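PDB 4OVJ: extracellular solute-binding protein family 1, which probably binds a solute outside the cell, most likely as the lipoprotein receptor of an ABC importer. Local coordinates for residues Gly128-Ala140 against Val330-Gln342. Residues are numbered along the deposited sequence; the frame is centred on the assembly and turned at random. Where two conformers were deposited one is given.
With SO4 (sulfate ion), chain B.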
loop_
_atom_site.group_PDB
_atom_site.type_symbol
_atom_site.label_atom_id
_atom_site.label_comp_id
_atom_site.label_asym_id
_atom_site.label_seq_id
_atom_site.Cartn_x
_atom_site.Cartn_y
_atom_site.Cartn_z
ATOM N N GLY A 128 19.038 -8.378 8.809
ATOM C CA GLY A 128 18.722 -9.579 8.031
ATOM C C GLY A 128 17.472 -9.327 7.216
ATOM O O GLY A 128 16.627 -8.508 7.611
ATOM N N LEU A 129 17.350 -10.029 6.092
ATOM C CA LEU A 129 16.167 -9.922 5.231
ATOM C C LEU A 129 15.304 -11.158 5.457
ATOM O O LEU A 129 15.688 -12.256 5.089
ATOM C CB LEU A 129 16.591 -9.826 3.765
ATOM C CG LEU A 129 15.489 -9.869 2.712
ATOM C CD1 LEU A 129 14.556 -8.680 2.848
ATOM C CD2 LEU A 129 16.094 -9.947 1.313
ATOM N N TYR A 130 14.133 -10.981 6.052
ATOM C CA TYR A 130 13.327 -12.130 6.477
ATOM C C TYR A 130 12.037 -12.365 5.702
ATOM O O TYR A 130 11.335 -13.348 5.931
ATOM C CB TYR A 130 13.073 -12.030 7.978
ATOM C CG TYR A 130 14.377 -12.136 8.736
ATOM C CD1 TYR A 130 15.019 -13.360 8.874
ATOM C CD2 TYR A 130 14.976 -11.012 9.285
ATOM C CE1 TYR A 130 16.209 -13.473 9.558
ATOM C CE2 TYR A 130 16.172 -11.108 9.969
ATOM C CZ TYR A 130 16.786 -12.340 10.105
ATOM O OH TYR A 130 17.972 -12.431 10.781
ATOM N N GLY A 131 11.733 -11.465 4.789
ATOM C CA GLY A 131 10.595 -11.628 3.908
ATOM C C GLY A 131 10.786 -10.748 2.697
ATOM O O GLY A 131 11.403 -9.698 2.780
ATOM N N ILE A 132 10.249 -11.189 1.571
ATOM C CA ILE A 132 10.263 -10.385 0.359
ATOM C C ILE A 132 8.819 -10.003 -0.004
ATOM O O ILE A 132 7.948 -10.873 -0.113
ATOM C CB ILE A 132 10.964 -11.117 -0.783
ATOM C CG1 ILE A 132 12.415 -11.447 -0.351
ATOM C CG2 ILE A 132 10.958 -10.240 -2.026
ATOM C CD1 ILE A 132 13.187 -12.284 -1.330
ATOM N N PRO A 133 8.549 -8.691 -0.138
ATOM C CA PRO A 133 7.197 -8.276 -0.490
ATOM C C PRO A 133 6.764 -8.940 -1.774
ATOM O O PRO A 133 7.575 -9.078 -2.699
ATOM C CB PRO A 133 7.330 -6.760 -0.666
ATOM C CG PRO A 133 8.449 -6.390 0.241
ATOM C CD PRO A 133 9.423 -7.521 0.100
ATOM N N ASN A 134 5.518 -9.384 -1.825
ATOM C CA ASN A 134 5.032 -10.103 -2.996
ATOM C C ASN A 134 4.151 -9.254 -3.919
ATOM O O ASN A 134 3.906 -9.626 -5.061
ATOM C CB ASN A 134 4.349 -11.422 -2.602
ATOM C CG ASN A 134 3.135 -11.245 -1.714
ATOM O OD1 ASN A 134 2.558 -10.162 -1.605
ATOM N ND2 ASN A 134 2.735 -12.336 -1.056
ATOM N N ALA A 135 3.697 -8.113 -3.424
ATOM C CA ALA A 135 2.832 -7.221 -4.183
ATOM C C ALA A 135 2.844 -5.853 -3.529
ATOM O O ALA A 135 3.171 -5.719 -2.352
ATOM C CB ALA A 135 1.418 -7.761 -4.253
ATOM N N LEU A 136 2.462 -4.846 -4.300
ATOM C CA LEU A 136 2.675 -3.456 -3.935
ATOM C C LEU A 136 1.425 -2.590 -4.082
ATOM O O LEU A 136 0.530 -2.892 -4.866
ATOM C CB LEU A 136 3.736 -2.869 -4.857
ATOM C CG LEU A 136 5.060 -3.623 -4.948
ATOM C CD1 LEU A 136 6.002 -2.907 -5.905
ATOM C CD2 LEU A 136 5.702 -3.748 -3.572
ATOM N N ASN A 137 1.399 -1.497 -3.327
ATOM C CA ASN A 137 0.441 -0.429 -3.524
ATOM C C ASN A 137 1.110 0.889 -3.136
ATOM O O ASN A 137 2.059 0.912 -2.366
ATOM C CB ASN A 137 -0.793 -0.683 -2.674
ATOM C CG ASN A 137 -2.070 -0.072 -3.235
ATOM O OD1 ASN A 137 -2.081 0.695 -4.207
ATOM N ND2 ASN A 137 -3.176 -0.438 -2.607
ATOM N N ASN A 138 0.610 1.991 -3.663
ATOM C CA ASN A 138 1.053 3.298 -3.213
ATOM C C ASN A 138 0.019 4.355 -3.568
ATOM O O ASN A 138 -0.893 4.106 -4.345
ATOM C CB ASN A 138 2.419 3.649 -3.809
ATOM C CG ASN A 138 2.425 3.645 -5.321
ATOM O OD1 ASN A 138 2.774 2.642 -5.945
ATOM N ND2 ASN A 138 2.055 4.776 -5.927
ATOM N N TYR A 139 0.167 5.530 -2.976
ATOM C CA TYR A 139 -0.723 6.639 -3.268
ATOM C C TYR A 139 -0.508 7.182 -4.674
ATOM O O TYR A 139 0.604 7.169 -5.206
ATOM C CB TYR A 139 -0.512 7.762 -2.255
ATOM C CG TYR A 139 -1.257 7.553 -0.955
ATOM C CD1 TYR A 139 -2.636 7.417 -0.946
ATOM C CD2 TYR A 139 -0.585 7.545 0.272
ATOM C CE1 TYR A 139 -3.338 7.244 0.239
ATOM C CE2 TYR A 139 -1.280 7.375 1.459
ATOM C CZ TYR A 139 -2.656 7.229 1.430
ATOM O OH TYR A 139 -3.361 7.054 2.591
ATOM N N ALA A 140 -1.593 7.662 -5.259
ATOM C CA ALA A 140 -1.562 8.363 -6.535
ATOM C C ALA A 140 -2.681 9.387 -6.531
ATOM O O ALA A 140 -3.645 9.258 -5.778
ATOM C CB ALA A 140 -1.791 7.384 -7.666
ATOM N N VAL A 330 -4.493 -9.638 -7.700
ATOM C CA VAL A 330 -5.328 -9.930 -6.563
ATOM C C VAL A 330 -4.742 -9.355 -5.254
ATOM O O VAL A 330 -5.446 -8.715 -4.478
ATOM C CB VAL A 330 -5.571 -11.475 -6.477
ATOM C CG1 VAL A 330 -6.383 -11.833 -5.252
ATOM C CG2 VAL A 330 -6.258 -11.984 -7.750
ATOM N N ARG A 331 -3.443 -9.544 -5.040
ATOM C CA ARG A 331 -2.765 -9.034 -3.832
ATOM C C ARG A 331 -2.246 -7.599 -3.960
ATOM O O ARG A 331 -1.809 -6.993 -2.978
ATOM C CB ARG A 331 -1.587 -9.933 -3.504
ATOM C CG ARG A 331 -1.973 -11.311 -3.009
ATOM C CD ARG A 331 -0.717 -12.155 -2.922
ATOM N NE ARG A 331 -0.885 -13.393 -2.163
ATOM C CZ ARG A 331 -1.398 -14.530 -2.636
ATOM N NH1 ARG A 331 -1.838 -14.632 -3.885
ATOM N NH2 ARG A 331 -1.468 -15.586 -1.846
ATOM N N GLY A 332 -2.278 -7.072 -5.172
ATOM C CA GLY A 332 -1.707 -5.776 -5.481
ATOM C C GLY A 332 -0.913 -5.817 -6.774
ATOM O O GLY A 332 -1.008 -6.763 -7.559
ATOM N N ILE A 333 -0.125 -4.772 -6.992
ATOM C CA ILE A 333 0.717 -4.671 -8.173
ATOM C C ILE A 333 1.917 -5.606 -8.022
ATOM O O ILE A 333 2.526 -5.650 -6.957
ATOM C CB ILE A 333 1.209 -3.232 -8.353
ATOM C CG1 ILE A 333 0.006 -2.319 -8.559
ATOM C CG2 ILE A 333 2.155 -3.131 -9.539
ATOM C CD1 ILE A 333 -0.948 -2.882 -9.584
ATOM N N PRO A 334 2.268 -6.353 -9.082
ATOM C CA PRO A 334 3.412 -7.249 -8.971
ATOM C C PRO A 334 4.686 -6.543 -8.543
ATOM O O PRO A 334 4.991 -5.440 -9.009
ATOM C CB PRO A 334 3.568 -7.800 -10.384
ATOM C CG PRO A 334 2.190 -7.760 -10.939
ATOM C CD PRO A 334 1.568 -6.524 -10.365
ATOM N N VAL A 335 5.417 -7.182 -7.640
ATOM C CA VAL A 335 6.612 -6.578 -7.088
ATOM C C VAL A 335 7.787 -6.528 -8.076
ATOM O O VAL A 335 8.629 -5.643 -7.999
ATOM C CB VAL A 335 7.013 -7.301 -5.784
ATOM C CG1 VAL A 335 7.421 -8.739 -6.057
ATOM C CG2 VAL A 335 8.107 -6.534 -5.073
ATOM N N SER A 336 7.830 -7.479 -9.001
ATOM C CA SER A 336 8.965 -7.646 -9.907
ATOM C C SER A 336 8.844 -6.775 -11.143
ATOM O O SER A 336 7.832 -6.831 -11.827
ATOM C CB SER A 336 9.062 -9.100 -10.375
ATOM O OG SER A 336 9.951 -9.211 -11.473
ATOM N N SER A 337 9.889 -6.020 -11.447
ATOM C CA SER A 337 9.900 -5.185 -12.656
ATOM C C SER A 337 9.783 -6.023 -13.931
ATOM O O SER A 337 9.139 -5.600 -14.899
ATOM C CB SER A 337 11.166 -4.333 -12.715
ATOM O OG SER A 337 12.347 -5.135 -12.688
ATOM N N SER A 338 10.372 -7.213 -13.936
ATOM C CA SER A 338 10.302 -8.067 -15.135
ATOM C C SER A 338 8.877 -8.587 -15.357
ATOM O O SER A 338 8.397 -8.618 -16.487
ATOM C CB SER A 338 11.338 -9.202 -15.092
ATOM O OG SER A 338 11.129 -10.057 -13.994
ATOM N N VAL A 339 8.184 -8.942 -14.275
ATOM C CA VAL A 339 6.803 -9.412 -14.367
ATOM C C VAL A 339 5.909 -8.272 -14.838
ATOM O O VAL A 339 5.082 -8.456 -15.724
ATOM C CB VAL A 339 6.304 -9.989 -13.027
ATOM C CG1 VAL A 339 4.807 -10.223 -13.049
ATOM C CG2 VAL A 339 7.048 -11.272 -12.714
ATOM N N ARG A 340 6.083 -7.087 -14.264
ATOM C CA ARG A 340 5.298 -5.931 -14.715
ATOM C C ARG A 340 5.498 -5.677 -16.210
ATOM O O ARG A 340 4.521 -5.463 -16.946
ATOM C CB ARG A 340 5.620 -4.682 -13.914
ATOM C CG ARG A 340 5.108 -4.734 -12.475
ATOM C CD ARG A 340 5.089 -3.369 -11.806
ATOM N NE ARG A 340 6.397 -2.744 -11.799
ATOM C CZ ARG A 340 7.372 -3.016 -10.932
ATOM N NH1 ARG A 340 7.203 -3.897 -9.945
ATOM N NH2 ARG A 340 8.529 -2.406 -11.052
ATOM N N THR A 341 6.754 -5.720 -16.658
ATOM C CA THR A 341 7.067 -5.485 -18.084
ATOM C C THR A 341 6.353 -6.495 -18.984
ATOM O O THR A 341 5.727 -6.125 -19.993
ATOM C CB THR A 341 8.592 -5.487 -18.335
ATOM O OG1 THR A 341 9.194 -4.410 -17.608
ATOM C CG2 THR A 341 8.916 -5.299 -19.825
ATOM N N GLN A 342 6.431 -7.764 -18.611
ATOM C CA GLN A 342 5.834 -8.826 -19.410
ATOM C C GLN A 342 4.302 -8.796 -19.368
ATOM O O GLN A 342 3.646 -9.085 -20.372
ATOM C CB GLN A 342 6.411 -10.183 -18.996
ATOM C CG GLN A 342 7.904 -10.256 -19.297
ATOM C CD GLN A 342 8.553 -11.563 -18.883
ATOM O OE1 GLN A 342 9.374 -11.599 -17.962
ATOM N NE2 GLN A 342 8.202 -12.642 -19.572
HETATM S S SO4 B . -6.794 6.046 3.056
HETATM O O1 SO4 B . -7.612 6.418 4.228
HETATM O O2 SO4 B . -5.795 5.005 3.410
HETATM O O3 SO4 B . -7.674 5.481 2.013
HETATM O O4 SO4 B . -6.134 7.262 2.541
#
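L136 and I333 join strand 128-144 to the short strand 333-334 as an antiparallel hydrogen-bonded pair. L136 N donates a bent bond to I333 O at 2.8 Å. I333 N returns a straighter one to L136 O at 2.9 Å. A135 CA adds a CA-H...O contact to I333 O at 3.2 Å. Beside the pair G332 has phi 136°, a value suited to glycine, and a side chain there would collide with L136 O.

The apolar contacts centre on L136 and V335, whose side chains cross at about a right angle. With CG anti to its carbonyl carbon (chi1 -53°), L136 sets CD2 4.0 Å from V335 CG2 and lays CD1 near V335 CA. V335, short and branched, also presses CG1 to 3.4 Å from P133 O, a buried carbonyl with no polar partner in the model. Replacing L136 by an alanine removes both methyls and would probably open a gap over V335 CG2 and CA.

Among polar side chains, N134 crosses R331 with amide and guanidinium planes 76° apart; ND2 lies near R331 CD, while Q296 OE1 accepts from both N134 ND2 and R331 NE. R340 is long enough to reach back from its helix, NH1 bonding P334 O at 2.9 Å in the guanidinium plane while NE bonds N360 OD1. S336 is the N-cap of helix 337-345, its short hydroxyl accepting weakly from S338 N and V339 N in the first turn.

The chemistry thus implies backbone pairing backed by a small apolar cluster, with arginines on separate polar networks, fastening strand 333-334 to the long strand 128-144 in a fold consistent with the two-lobed periplasmic-binding-protein architecture.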